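PDB 5LNB: ubiquitin-like-specific protease 2 from Saccharomyces cerevisiae, which acts as a cysteine protease that removes SUMO from modified proteins, the chain here being the piece that carries its catalytic domain. Local coordinates for residues Thr105-Ile117 and Ser125-Phe137. Sequence-based numbering, arbitrary orientation.
Sequences TDLFSKKYVVIPI and SCIITNLDAILDF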
loop_
_atom_site.group_PDB
_atom_site.type_symbol
_atom_site.label_atom_id
_atom_site.label_comp_id
_atom_site.label_asym_id
_atom_site.label_seq_id
_atom_site.Cartn_x
_atom_site.Cartn_y
_atom_site.Cartn_z
ATOM N N THR A 105 -11.852 -14.021 3.677
ATOM C CA THR A 105 -10.712 -13.720 2.823
ATOM C C THR A 105 -10.028 -15.016 2.414
ATOM O O THR A 105 -10.261 -16.086 2.989
ATOM C CB THR A 105 -9.689 -12.831 3.535
ATOM O OG1 THR A 105 -9.203 -13.529 4.690
ATOM C CG2 THR A 105 -10.305 -11.484 3.933
ATOM N N ASP A 106 -9.147 -14.903 1.431
ATOM C CA ASP A 106 -8.435 -16.053 0.908
ATOM C C ASP A 106 -7.039 -15.587 0.505
ATOM O O ASP A 106 -6.657 -15.616 -0.661
ATOM C CB ASP A 106 -9.211 -16.664 -0.258
ATOM C CG ASP A 106 -8.571 -17.927 -0.794
ATOM O OD1 ASP A 106 -7.700 -18.503 -0.106
ATOM O OD2 ASP A 106 -8.951 -18.346 -1.909
ATOM N N LEU A 107 -6.252 -15.156 1.497
ATOM C CA LEU A 107 -4.998 -14.454 1.204
ATOM C C LEU A 107 -3.983 -15.335 0.485
ATOM O O LEU A 107 -3.193 -14.831 -0.323
ATOM C CB LEU A 107 -4.382 -13.901 2.491
ATOM C CG LEU A 107 -5.231 -12.846 3.206
ATOM C CD1 LEU A 107 -4.542 -12.327 4.469
ATOM C CD2 LEU A 107 -5.554 -11.704 2.235
ATOM N N PHE A 108 -3.971 -16.638 0.765
ATOM C CA PHE A 108 -2.959 -17.499 0.167
ATOM C C PHE A 108 -3.251 -17.832 -1.293
ATOM O O PHE A 108 -2.447 -18.524 -1.920
ATOM C CB PHE A 108 -2.795 -18.786 0.989
ATOM C CG PHE A 108 -2.029 -18.594 2.284
ATOM C CD1 PHE A 108 -2.239 -17.477 3.079
ATOM C CD2 PHE A 108 -1.100 -19.535 2.701
ATOM C CE1 PHE A 108 -1.548 -17.305 4.264
ATOM C CE2 PHE A 108 -0.402 -19.364 3.885
ATOM C CZ PHE A 108 -0.627 -18.251 4.666
ATOM N N SER A 109 -4.360 -17.359 -1.860
ATOM C CA SER A 109 -4.521 -17.426 -3.308
ATOM C C SER A 109 -4.002 -16.169 -4.002
ATOM O O SER A 109 -4.048 -16.083 -5.233
ATOM C CB SER A 109 -5.987 -17.662 -3.680
ATOM O OG SER A 109 -6.773 -16.523 -3.381
ATOM N N LYS A 110 -3.481 -15.210 -3.251
ATOM C CA LYS A 110 -2.986 -13.969 -3.825
ATOM C C LYS A 110 -1.497 -14.062 -4.155
ATOM O O LYS A 110 -0.704 -14.617 -3.390
ATOM C CB LYS A 110 -3.240 -12.811 -2.858
ATOM C CG LYS A 110 -4.673 -12.747 -2.338
ATOM C CD LYS A 110 -5.634 -12.451 -3.473
ATOM C CE LYS A 110 -7.053 -12.859 -3.122
ATOM N NZ LYS A 110 -7.927 -12.548 -4.278
ATOM N N LYS A 111 -1.126 -13.508 -5.308
ATOM C CA LYS A 111 0.285 -13.277 -5.605
ATOM C C LYS A 111 0.872 -12.115 -4.800
ATOM O O LYS A 111 2.062 -12.135 -4.477
ATOM C CB LYS A 111 0.466 -12.995 -7.095
ATOM C CG LYS A 111 0.345 -14.203 -7.986
ATOM C CD LYS A 111 0.727 -13.838 -9.419
ATOM C CE LYS A 111 1.002 -15.089 -10.228
ATOM N NZ LYS A 111 2.041 -15.936 -9.568
ATOM N N TYR A 112 0.081 -11.086 -4.487
ATOM C CA TYR A 112 0.581 -9.892 -3.797
ATOM C C TYR A 112 -0.415 -9.500 -2.718
ATOM O O TYR A 112 -1.574 -9.211 -3.020
ATOM C CB TYR A 112 0.798 -8.714 -4.770
ATOM C CG TYR A 112 1.377 -9.139 -6.102
ATOM C CD1 TYR A 112 2.714 -9.512 -6.222
ATOM C CD2 TYR A 112 0.576 -9.200 -7.236
ATOM C CE1 TYR A 112 3.234 -9.936 -7.450
ATOM C CE2 TYR A 112 1.083 -9.610 -8.458
ATOM C CZ TYR A 112 2.405 -9.983 -8.559
ATOM O OH TYR A 112 2.877 -10.393 -9.778
ATOM N N VAL A 113 0.022 -9.493 -1.465
ATOM C CA VAL A 113 -0.787 -8.971 -0.368
ATOM C C VAL A 113 -0.090 -7.713 0.138
ATOM O O VAL A 113 1.058 -7.774 0.601
ATOM C CB VAL A 113 -0.984 -10.003 0.750
ATOM C CG1 VAL A 113 -1.876 -9.433 1.849
ATOM C CG2 VAL A 113 -1.596 -11.296 0.183
ATOM N N VAL A 114 -0.775 -6.576 0.028
ATOM C CA VAL A 114 -0.171 -5.263 0.234
ATOM C C VAL A 114 -0.560 -4.756 1.613
ATOM O O VAL A 114 -1.751 -4.615 1.917
ATOM C CB VAL A 114 -0.602 -4.270 -0.854
ATOM C CG1 VAL A 114 0.065 -2.893 -0.619
ATOM C CG2 VAL A 114 -0.259 -4.820 -2.249
ATOM N N ILE A 115 0.432 -4.460 2.444
ATOM C CA ILE A 115 0.136 -4.002 3.799
ATOM C C ILE A 115 0.887 -2.713 4.106
ATOM O O ILE A 115 2.081 -2.759 4.442
ATOM C CB ILE A 115 0.470 -5.082 4.834
ATOM C CG1 ILE A 115 -0.280 -6.373 4.507
ATOM C CG2 ILE A 115 0.138 -4.580 6.238
ATOM C CD1 ILE A 115 0.066 -7.522 5.431
ATOM N N PRO A 116 0.244 -1.550 3.995
ATOM C CA PRO A 116 0.888 -0.313 4.459
ATOM C C PRO A 116 0.899 -0.243 5.981
ATOM O O PRO A 116 -0.030 -0.704 6.650
ATOM C CB PRO A 116 0.039 0.800 3.835
ATOM C CG PRO A 116 -1.229 0.169 3.437
ATOM C CD PRO A 116 -0.972 -1.293 3.207
ATOM N N ILE A 117 1.970 0.336 6.527
ATOM C CA ILE A 117 2.252 0.291 7.957
ATOM C C ILE A 117 2.445 1.711 8.468
ATOM O O ILE A 117 3.308 2.448 7.973
ATOM C CB ILE A 117 3.486 -0.580 8.263
ATOM C CG1 ILE A 117 3.164 -2.040 7.917
ATOM C CG2 ILE A 117 3.918 -0.422 9.716
ATOM C CD1 ILE A 117 4.322 -2.998 8.074
ATOM N N SER A 125 5.887 0.232 4.112
ATOM C CA SER A 125 4.950 -0.748 3.574
ATOM C C SER A 125 5.656 -2.068 3.285
ATOM O O SER A 125 6.877 -2.126 3.119
ATOM C CB SER A 125 4.279 -0.212 2.306
ATOM O OG SER A 125 3.338 -1.128 1.780
ATOM N N CYS A 126 4.870 -3.136 3.207
ATOM C CA CYS A 126 5.396 -4.391 2.702
ATOM C C CYS A 126 4.394 -5.007 1.734
ATOM O O CYS A 126 3.229 -4.616 1.676
ATOM C CB CYS A 126 5.737 -5.364 3.835
ATOM S SG CYS A 126 4.336 -5.969 4.714
ATOM N N ILE A 127 4.886 -5.953 0.945
ATOM C CA ILE A 127 4.090 -6.712 -0.007
ATOM C C ILE A 127 4.476 -8.174 0.173
ATOM O O ILE A 127 5.659 -8.525 0.065
ATOM C CB ILE A 127 4.320 -6.256 -1.458
ATOM C CG1 ILE A 127 3.910 -4.801 -1.628
ATOM C CG2 ILE A 127 3.551 -7.151 -2.434
ATOM C CD1 ILE A 127 4.055 -4.265 -3.061
ATOM N N ILE A 128 3.493 -9.012 0.487
ATOM C CA ILE A 128 3.738 -10.427 0.751
ATOM C C ILE A 128 3.603 -11.193 -0.555
ATOM O O ILE A 128 2.559 -11.124 -1.214
ATOM C CB ILE A 128 2.767 -10.976 1.804
ATOM C CG1 ILE A 128 2.695 -10.040 3.013
ATOM C CG2 ILE A 128 3.198 -12.384 2.228
ATOM C CD1 ILE A 128 1.787 -10.564 4.118
ATOM N N THR A 129 4.652 -11.925 -0.931
ATOM C CA THR A 129 4.653 -12.717 -2.153
ATOM C C THR A 129 4.843 -14.198 -1.836
ATOM O O THR A 129 5.299 -14.580 -0.753
ATOM C CB THR A 129 5.761 -12.253 -3.117
ATOM O OG1 THR A 129 7.046 -12.490 -2.521
ATOM C CG2 THR A 129 5.614 -10.762 -3.434
ATOM N N ASN A 130 4.493 -15.035 -2.814
ATOM C CA ASN A 130 4.667 -16.487 -2.810
ATOM C C ASN A 130 3.661 -17.219 -1.926
ATOM O O ASN A 130 3.798 -18.448 -1.755
ATOM C CB ASN A 130 6.085 -16.903 -2.397
ATOM C CG ASN A 130 7.081 -16.680 -3.504
ATOM O OD1 ASN A 130 6.709 -16.671 -4.678
ATOM N ND2 ASN A 130 8.352 -16.491 -3.149
ATOM N N LEU A 131 2.663 -16.535 -1.359
ATOM C CA LEU A 131 1.632 -17.252 -0.616
ATOM C C LEU A 131 0.896 -18.234 -1.515
ATOM O O LEU A 131 0.529 -19.328 -1.076
ATOM C CB LEU A 131 0.650 -16.272 0.015
ATOM C CG LEU A 131 1.220 -15.328 1.082
ATOM C CD1 LEU A 131 0.156 -14.313 1.469
ATOM C CD2 LEU A 131 1.687 -16.126 2.288
ATOM N N ASP A 132 0.681 -17.867 -2.781
ATOM C CA ASP A 132 -0.016 -18.741 -3.718
ATOM C C ASP A 132 0.803 -19.964 -4.100
ATOM O O ASP A 132 0.272 -20.858 -4.764
ATOM C CB ASP A 132 -0.418 -17.968 -4.982
ATOM C CG ASP A 132 0.778 -17.484 -5.789
ATOM O OD1 ASP A 132 1.750 -16.959 -5.193
ATOM O OD2 ASP A 132 0.744 -17.623 -7.033
ATOM N N ALA A 133 2.073 -20.031 -3.708
ATOM C CA ALA A 133 2.841 -21.253 -3.893
ATOM C C ALA A 133 2.752 -22.183 -2.691
ATOM O O ALA A 133 2.956 -23.393 -2.841
ATOM C CB ALA A 133 4.307 -20.922 -4.180
ATOM N N ILE A 134 2.429 -21.651 -1.512
ATOM C CA ILE A 134 2.344 -22.488 -0.320
ATOM C C ILE A 134 1.200 -23.486 -0.446
ATOM O O ILE A 134 1.381 -24.689 -0.229
ATOM C CB ILE A 134 2.186 -21.619 0.939
ATOM C CG1 ILE A 134 3.456 -20.799 1.185
ATOM C CG2 ILE A 134 1.847 -22.505 2.127
ATOM C CD1 ILE A 134 4.711 -21.654 1.359
ATOM N N LEU A 135 0.006 -23.002 -0.794
ATOM C CA LEU A 135 -1.147 -23.888 -0.929
ATOM C C LEU A 135 -0.865 -25.039 -1.888
ATOM O O LEU A 135 -1.133 -26.206 -1.574
ATOM C CB LEU A 135 -2.364 -23.089 -1.398
ATOM C CG LEU A 135 -3.178 -22.348 -0.339
ATOM C CD1 LEU A 135 -4.345 -21.615 -0.998
ATOM C CD2 LEU A 135 -3.663 -23.314 0.727
ATOM N N ASP A 136 -0.326 -24.727 -3.073
ATOM C CA ASP A 136 -0.056 -25.773 -4.057
ATOM C C ASP A 136 0.878 -26.841 -3.502
ATOM O O ASP A 136 0.809 -28.005 -3.914
ATOM C CB ASP A 136 0.540 -25.158 -5.328
ATOM C CG ASP A 136 -0.238 -23.943 -5.814
ATOM O OD1 ASP A 136 -1.215 -23.553 -5.139
ATOM O OD2 ASP A 136 0.130 -23.379 -6.872
ATOM N N PHE A 137 1.755 -26.466 -2.577
ATOM C CA PHE A 137 2.734 -27.379 -2.002
ATOM C C PHE A 137 2.077 -28.416 -1.093
ATOM O O PHE A 137 2.062 -28.269 0.130
ATOM C CB PHE A 137 3.780 -26.585 -1.224
ATOM C CG PHE A 137 4.913 -27.416 -0.708
ATOM C CD1 PHE A 137 4.831 -28.033 0.530
ATOM C CD2 PHE A 137 6.069 -27.566 -1.452
ATOM C CE1 PHE A 137 5.876 -28.795 1.011
ATOM C CE2 PHE A 137 7.120 -28.323 -0.975
ATOM C CZ PHE A 137 7.023 -28.940 0.258
HETATM O O HOH W 1 1.558 -13.786 -1.688
HETATM O O HOH W 2 3.638 -14.215 -5.261
#
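Phe108 (chi1 -75°) and Leu131 each hold CG beside the backbone N, which lays the CD2 methyl of Leu131 over the centre of the Phe108 ring in a CH-pi contact, 12° off the ring normal. Branching suits Leu131 here, because its other methyl, CD1, reaches Val113 CG2 at 3.7 Å. Leu135 CD1 packs on Phe108 CB, and Ile134 CG2 meets the ring edge. The strands beyond form an antiparallel beta hairpin, 112-119 with 122-129, inside the mixed sheet of the Ulp1-type (C48) catalytic domain. Val113 and Ile128 make a hydrogen-bonded pair, Ile128 N to Val113 O spanning 2.7 Å; Ile115 and Cys126 make the next. The beta-branched residues fit extended backbone, and on this face Ile115 CD1 meets Ile128 CD1 at 3.7 Å. On the other face Val114 and Ile127 lie against helix 215-228. Where the strands part, one water accepts from Leu131 N and lies within bonding distance of Lys110 O and Ile128 O, while a second links Lys111 O to Asn130 N. At the margin, the long, flexible Lys111 bends at chi4 (-55°) to bring NZ to 3.3 Å from Asp132 OD2, a salt bridge whose hydrogen bond is weak.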